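Local atomic coordinates of TipC2 (Streptococcus intermedius B196, PDB entry 6DHX), a protein that probably confers immunity on its producer by recognising and neutralising an antibacterial toxin exported through the type VII secretion system. Residues Ser62-Asp67 and Tyr74-Ile79; Leu91-Lys96 and Arg103-Asn108. One frame throughout, in Å; residues are numbered along the deposited sequence.

Interaction 1: residues Ser62-Asp67 and Tyr74-Ile79; sequences SILYKD and YTKIAI
Ser62 meets Ile79 through the backbone: its CA lies 3.4 Å from Ile79 O in a CA-H...O contact, while its OG is hydrogen-bonded with Asp80. The next residue, Ile63, forms the hydrogen-bonded antiparallel pair with Ile79. Ile63 N reaches Ile79 O at 2.8 Å in the carbonyl plane, and Ile79 N returns a bond to Ile63 O at 2.9 Å. Their side chains lie side by side and point the same way, with the two CB atoms 3.9 Å apart; Phe39 packs against both. Leu64, paired with Ala78, projects from the other face. Its CD1 meets CE of the extended Lys76 chain at 3.8 Å, the two side chains crossing at about a right angle, and Lys76 NZ is hydrogen-bonded with Tyr93 OH. Tyr65 N then donates to Ile77 O in a nearly straight bond (175° at the hydrogen). With CG turned beside its backbone N (chi1 -87°), the Tyr65 ring brings CD1 to 3.6 Å from Ile77 CG2 and sets its edge toward Ile77 O. Beyond this the strands part, and a water bridges the gap, donating to Tyr65 O and accepting from Ile77 N at 3.0 Å. The chemistry implies a hairpin whose direct pairing gives way to a water-mediated link toward its turn, with a largely apolar face of Ile63, Ile79, Ile77 and the Tyr65 ring, whose hydroxyl is satisfied by Asp169 on helix 151-173.

Interaction 2: residues Leu91-Lys96 and Arg103-Asn108; sequences LIYFEK and RVRIWN
Glu95 reaches across to Arg103 and Arg105, placed two residues apart on the antiparallel strand 103-108. Arg103 approaches side-on in a salt bridge, NE and NH2 each donating to Glu95 OE1 at 2.8 Å. Both nitrogens come from the same face of the carboxylate plane, NH2 on the syn side and NE on the anti side, and the oxygen lies close to the guanidinium plane. Arg105 forms a second salt bridge through NE to Glu95 OE2, although the position of that oxygen is less certain. Arg103 also makes salt bridges to Glu126 on strand 116-127 and Asp131 on strand 130-134, carrying the network beyond the hairpin.

Phe94 packs on the other face of the sheet. Its CG sits between the backbone N and the carbonyl carbon (chi1 61°), and Ile106 CB lies over one face of the ring, 4.0 Å from its centroid, in a CH-pi contact. Further along, Asn108 ND2 reaches Ile92 O at 3.0 Å from above the carbonyl plane, on the face opposite Asn108 N, which also donates to it.

On the Glu95 side, Leu91 CD1 makes a CH-pi contact over the Trp107 five-membered ring, 3.6 Å from its centroid and 6° off the normal. Chemically, one face joins this packing to a charge network that probably offsets the cost of burying Glu95; the other combines Phe94-Ile106 packing with the Asn108 amide, bonded within the hairpin, and sets Phe94 and Asn108 against helix 151-173.

How the interactions relate
Interactions 1 and 2 follow in series along the chain, each within its own beta hairpin: strands 59-65 and 74-82 for the first, strands 89-99 and 102-111 for the second. Their centres lie 10 Å apart because strands 74-82 and 89-99 are antiparallel neighbours, making the two hairpins consecutive parts of one sheet. The seam is direct: Thr75 N to Glu95 O and Ala78 N to Tyr93 O, each 2.9 Å, are probable backbone hydrogen bonds. This continuous meander supplies four consecutive strands of the immunity protein's sheet, with helix 151-173 packed on the face that carries Ile77 and Phe94, so that one helix touches side chains from both contacts.

Interaction 1: residues Ser62-Asp67 and Tyr74-Ile79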
loop_
_atom_site.group_PDB
_atom_site.type_symbol
_atom_site.label_atom_id
_atom_site.label_comp_id
_atom_site.label_asym_id
_atom_site.label_seq_id
_atom_site.Cartn_x
_atom_site.Cartn_y
_atom_site.Cartn_z
ATOM N N SER A 62 -4.847 -3.458 -9.984
ATOM C CA SER A 62 -3.609 -3.134 -9.288
ATOM C C SER A 62 -3.129 -1.804 -9.832
ATOM O O SER A 62 -3.168 -1.592 -11.051
ATOM C CB SER A 62 -2.584 -4.264 -9.528
ATOM O OG SER A 62 -1.332 -3.995 -8.937
ATOM N N ILE A 63 -2.724 -0.904 -8.932
ATOM C CA ILE A 63 -2.336 0.461 -9.269
ATOM C C ILE A 63 -0.829 0.554 -9.082
ATOM O O ILE A 63 -0.306 0.112 -8.047
ATOM C CB ILE A 63 -3.047 1.480 -8.354
ATOM C CG1 ILE A 63 -4.580 1.228 -8.302
ATOM C CG2 ILE A 63 -2.674 2.909 -8.742
ATOM C CD1 ILE A 63 -5.294 1.205 -9.710
ATOM N N LEU A 64 -0.137 1.108 -10.061
ATOM C CA LEU A 64 1.323 1.208 -9.999
ATOM C C LEU A 64 1.712 2.648 -10.299
ATOM O O LEU A 64 1.338 3.184 -11.360
ATOM C CB LEU A 64 1.983 0.273 -11.062
ATOM C CG LEU A 64 3.506 0.240 -11.047
ATOM C CD1 LEU A 64 3.942 -0.439 -9.694
ATOM C CD2 LEU A 64 4.109 -0.553 -12.215
ATOM N N TYR A 65 2.475 3.272 -9.399
ATOM C CA TYR A 65 2.914 4.636 -9.687
ATOM C C TYR A 65 3.920 4.642 -10.829
ATOM O O TYR A 65 4.840 3.821 -10.876
ATOM C CB TYR A 65 3.529 5.300 -8.437
ATOM C CG TYR A 65 2.446 5.945 -7.623
ATOM C CD1 TYR A 65 1.562 5.163 -6.872
ATOM C CD2 TYR A 65 2.252 7.324 -7.655
ATOM C CE1 TYR A 65 0.489 5.739 -6.144
ATOM C CE2 TYR A 65 1.192 7.922 -6.954
ATOM C CZ TYR A 65 0.325 7.124 -6.203
ATOM O OH TYR A 65 -0.704 7.692 -5.499
ATOM N N LYS A 66 3.730 5.593 -11.752
ATOM C CA LYS A 66 4.628 5.775 -12.886
ATOM C C LYS A 66 5.987 6.287 -12.422
ATOM O O LYS A 66 6.106 6.987 -11.419
ATOM C CB LYS A 66 4.032 6.782 -13.896
ATOM C CG LYS A 66 2.689 6.361 -14.529
ATOM C CD LYS A 66 2.044 7.505 -15.341
ATOM C CE LYS A 66 0.728 7.071 -16.026
ATOM N NZ LYS A 66 0.054 8.252 -16.757
ATOM N N ASP A 67 7.020 5.951 -13.189
ATOM C CA ASP A 67 8.373 6.388 -12.850
ATOM C C ASP A 67 8.468 7.910 -12.705
ATOM O O ASP A 67 9.137 8.399 -11.785
ATOM C CB ASP A 67 9.351 5.875 -13.897
ATOM C CG ASP A 67 9.395 4.371 -13.952
ATOM O OD1 ASP A 67 9.118 3.720 -12.911
ATOM O OD2 ASP A 67 9.711 3.834 -15.038
ATOM N N TYR A 74 12.886 6.002 -3.942
ATOM C CA TYR A 74 11.719 5.118 -3.949
ATOM C C TYR A 74 11.618 4.410 -5.291
ATOM O O TYR A 74 11.623 5.049 -6.352
ATOM C CB TYR A 74 10.437 5.896 -3.640
ATOM C CG TYR A 74 10.446 6.452 -2.231
ATOM C CD1 TYR A 74 10.026 5.678 -1.145
ATOM C CD2 TYR A 74 10.912 7.738 -1.974
ATOM C CE1 TYR A 74 10.057 6.185 0.158
ATOM C CE2 TYR A 74 10.941 8.253 -0.685
ATOM C CZ TYR A 74 10.504 7.470 0.383
ATOM O OH TYR A 74 10.558 7.973 1.676
ATOM N N THR A 75 11.518 3.087 -5.243
ATOM C CA THR A 75 11.595 2.249 -6.429
ATOM C C THR A 75 10.232 1.737 -6.878
ATOM O O THR A 75 10.106 1.289 -8.030
ATOM C CB THR A 75 12.530 1.054 -6.173
ATOM O OG1 THR A 75 12.055 0.303 -5.047
ATOM C CG2 THR A 75 13.928 1.542 -5.869
ATOM N N LYS A 76 9.236 1.754 -5.989
ATOM C CA LYS A 76 7.925 1.198 -6.303
ATOM C C LYS A 76 6.904 1.739 -5.317
ATOM O O LYS A 76 7.169 1.815 -4.114
ATOM C CB LYS A 76 7.940 -0.339 -6.234
ATOM C CG LYS A 76 6.656 -0.984 -6.703
ATOM C CD LYS A 76 6.863 -2.498 -6.896
ATOM C CE LYS A 76 5.638 -3.105 -7.536
ATOM N NZ LYS A 76 5.809 -4.596 -7.771
ATOM N N ILE A 77 5.721 2.073 -5.821
ATOM C CA ILE A 77 4.581 2.393 -4.978
ATOM C C ILE A 77 3.377 1.757 -5.650
ATOM O O ILE A 77 3.126 2.005 -6.832
ATOM C CB ILE A 77 4.361 3.927 -4.814
ATOM C CG1 ILE A 77 5.637 4.667 -4.395
ATOM C CG2 ILE A 77 3.176 4.192 -3.828
ATOM C CD1 ILE A 77 5.571 6.209 -4.602
ATOM N N ALA A 78 2.631 0.942 -4.915
ATOM C CA ALA A 78 1.593 0.149 -5.569
ATOM C C ALA A 78 0.408 -0.039 -4.639
ATOM O O ALA A 78 0.531 0.040 -3.411
ATOM C CB ALA A 78 2.161 -1.206 -6.023
ATOM N N ILE A 79 -0.766 -0.244 -5.242
ATOM C CA ILE A 79 -1.989 -0.553 -4.494
ATOM C C ILE A 79 -2.599 -1.789 -5.121
ATOM O O ILE A 79 -2.914 -1.774 -6.305
ATOM C CB ILE A 79 -3.017 0.592 -4.529
ATOM C CG1 ILE A 79 -2.368 1.940 -4.174
ATOM C CG2 ILE A 79 -4.182 0.241 -3.577
ATOM C CD1 ILE A 79 -3.310 3.149 -4.422
HETATM O O HOH W 1 5.912 2.226 -8.824
#

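Interaction 2: residues Leu91-Lys96 and Arg103-Asn108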
loop_
_atom_site.group_PDB
_atom_site.type_symbol
_atom_site.label_atom_id
_atom_site.label_comp_id
_atom_site.label_asym_id
_atom_site.label_seq_id
_atom_site.Cartn_x
_atom_site.Cartn_y
_atom_site.Cartn_z
ATOM N N LEU A 91 -4.180 -3.369 -0.258
ATOM C CA LEU A 91 -2.787 -3.369 0.205
ATOM C C LEU A 91 -2.098 -2.201 -0.480
ATOM O O LEU A 91 -2.046 -2.162 -1.716
ATOM C CB LEU A 91 -2.096 -4.675 -0.162
ATOM C CG LEU A 91 -0.567 -4.570 -0.020
ATOM C CD1 LEU A 91 -0.186 -4.531 1.504
ATOM C CD2 LEU A 91 0.056 -5.751 -0.697
ATOM N N ILE A 92 -1.585 -1.252 0.312
ATOM C CA ILE A 92 -0.765 -0.150 -0.189
ATOM C C ILE A 92 0.661 -0.469 0.238
ATOM O O ILE A 92 0.913 -0.651 1.428
ATOM C CB ILE A 92 -1.212 1.199 0.404
ATOM C CG1 ILE A 92 -2.672 1.499 -0.002
ATOM C CG2 ILE A 92 -0.201 2.331 0.024
ATOM C CD1 ILE A 92 -3.308 2.583 0.914
ATOM N N TYR A 93 1.596 -0.543 -0.701
ATOM C CA TYR A 93 2.965 -0.788 -0.283
ATOM C C TYR A 93 3.930 0.035 -1.115
ATOM O O TYR A 93 3.619 0.522 -2.206
ATOM C CB TYR A 93 3.340 -2.283 -0.330
ATOM C CG TYR A 93 3.448 -2.919 -1.694
ATOM C CD1 TYR A 93 2.320 -3.408 -2.352
ATOM C CD2 TYR A 93 4.702 -3.067 -2.302
ATOM C CE1 TYR A 93 2.436 -4.020 -3.619
ATOM C CE2 TYR A 93 4.831 -3.659 -3.539
ATOM C CZ TYR A 93 3.701 -4.136 -4.205
ATOM O OH TYR A 93 3.840 -4.756 -5.452
ATOM N N PHE A 94 5.128 0.207 -0.556
ATOM C CA PHE A 94 6.138 0.929 -1.290
ATOM C C PHE A 94 7.491 0.415 -0.862
ATOM O O PHE A 94 7.636 -0.247 0.181
ATOM C CB PHE A 94 6.041 2.444 -1.083
ATOM C CG PHE A 94 6.215 2.904 0.373
ATOM C CD1 PHE A 94 5.117 2.977 1.230
ATOM C CD2 PHE A 94 7.464 3.314 0.843
ATOM C CE1 PHE A 94 5.253 3.437 2.553
ATOM C CE2 PHE A 94 7.607 3.759 2.160
ATOM C CZ PHE A 94 6.498 3.855 3.011
ATOM N N GLU A 95 8.472 0.686 -1.713
ATOM C CA GLU A 95 9.826 0.158 -1.552
ATOM C C GLU A 95 10.836 1.261 -1.822
ATOM O O GLU A 95 10.621 2.134 -2.673
ATOM C CB GLU A 95 10.106 -1.046 -2.497
ATOM C CG GLU A 95 9.085 -2.205 -2.414
ATOM C CD GLU A 95 9.524 -3.452 -3.199
ATOM O OE1 GLU A 95 10.517 -3.378 -3.953
ATOM O OE2 GLU A 95 8.856 -4.507 -3.066
ATOM N N LYS A 96 11.933 1.220 -1.072
ATOM C CA LYS A 96 12.980 2.229 -1.104
ATOM C C LYS A 96 14.318 1.533 -0.971
ATOM O O LYS A 96 14.478 0.604 -0.165
ATOM C CB LYS A 96 12.805 3.240 0.036
ATOM C CG LYS A 96 13.682 4.490 -0.080
ATOM C CD LYS A 96 13.564 5.349 1.166
ATOM C CE LYS A 96 14.720 5.076 2.120
ATOM N NZ LYS A 96 16.050 5.347 1.495
ATOM N N ARG A 103 16.556 -3.329 -0.324
ATOM C CA ARG A 103 15.428 -2.403 -0.276
ATOM C C ARG A 103 14.577 -2.720 0.937
ATOM O O ARG A 103 14.456 -3.883 1.343
ATOM C CB ARG A 103 14.531 -2.474 -1.552
ATOM C CG ARG A 103 15.344 -2.362 -2.889
ATOM C CD ARG A 103 14.377 -2.146 -4.067
ATOM N NE ARG A 103 13.310 -3.153 -4.161
ATOM C CZ ARG A 103 13.474 -4.356 -4.724
ATOM N NH1 ARG A 103 14.660 -4.699 -5.213
ATOM N NH2 ARG A 103 12.455 -5.214 -4.787
ATOM N N VAL A 104 14.001 -1.691 1.521
ATOM C CA VAL A 104 12.961 -1.869 2.519
ATOM C C VAL A 104 11.608 -1.792 1.825
ATOM O O VAL A 104 11.424 -1.072 0.842
ATOM C CB VAL A 104 13.093 -0.811 3.631
ATOM C CG1 VAL A 104 12.721 0.594 3.082
ATOM C CG2 VAL A 104 12.261 -1.161 4.821
ATOM N N ARG A 105 10.673 -2.601 2.290
ATOM C CA ARG A 105 9.318 -2.601 1.757
ATOM C C ARG A 105 8.401 -2.306 2.917
ATOM O O ARG A 105 8.413 -3.038 3.908
ATOM C CB ARG A 105 8.958 -3.950 1.161
ATOM C CG ARG A 105 10.060 -4.639 0.410
ATOM C CD ARG A 105 9.626 -6.085 0.119
ATOM N NE ARG A 105 8.791 -6.220 -1.086
ATOM C CZ ARG A 105 7.473 -6.025 -1.168
ATOM N NH1 ARG A 105 6.857 -6.204 -2.335
ATOM N NH2 ARG A 105 6.778 -5.616 -0.121
ATOM N N ILE A 106 7.603 -1.254 2.815
ATOM C CA ILE A 106 6.658 -0.964 3.875
ATOM C C ILE A 106 5.277 -1.310 3.334
ATOM O O ILE A 106 4.874 -0.829 2.263
ATOM C CB ILE A 106 6.793 0.494 4.362
ATOM C CG1 ILE A 106 8.163 0.624 5.058
ATOM C CG2 ILE A 106 5.742 0.846 5.374
ATOM C CD1 ILE A 106 8.542 2.068 5.446
ATOM N N TRP A 107 4.574 -2.147 4.085
ATOM C CA TRP A 107 3.444 -2.950 3.651
ATOM C C TRP A 107 2.257 -2.587 4.523
ATOM O O TRP A 107 2.309 -2.765 5.746
ATOM C CB TRP A 107 3.866 -4.406 3.877
ATOM C CG TRP A 107 3.076 -5.456 3.404
ATOM C CD1 TRP A 107 2.080 -6.114 4.078
ATOM C CD2 TRP A 107 3.241 -6.124 2.173
ATOM N NE1 TRP A 107 1.608 -7.146 3.323
ATOM C CE2 TRP A 107 2.297 -7.174 2.140
ATOM C CE3 TRP A 107 4.103 -5.954 1.096
ATOM C CZ2 TRP A 107 2.177 -8.040 1.053
ATOM C CZ3 TRP A 107 3.973 -6.811 0.011
ATOM C CH2 TRP A 107 3.023 -7.838 0.001
ATOM N N ASN A 108 1.179 -2.076 3.917
ATOM C CA ASN A 108 0.116 -1.471 4.720
ATOM C C ASN A 108 -1.181 -2.076 4.238
ATOM O O ASN A 108 -1.679 -1.691 3.170
ATOM C CB ASN A 108 0.095 0.036 4.560
ATOM C CG ASN A 108 1.492 0.631 4.741
ATOM O OD1 ASN A 108 1.947 0.747 5.887
ATOM N ND2 ASN A 108 2.189 0.959 3.633
#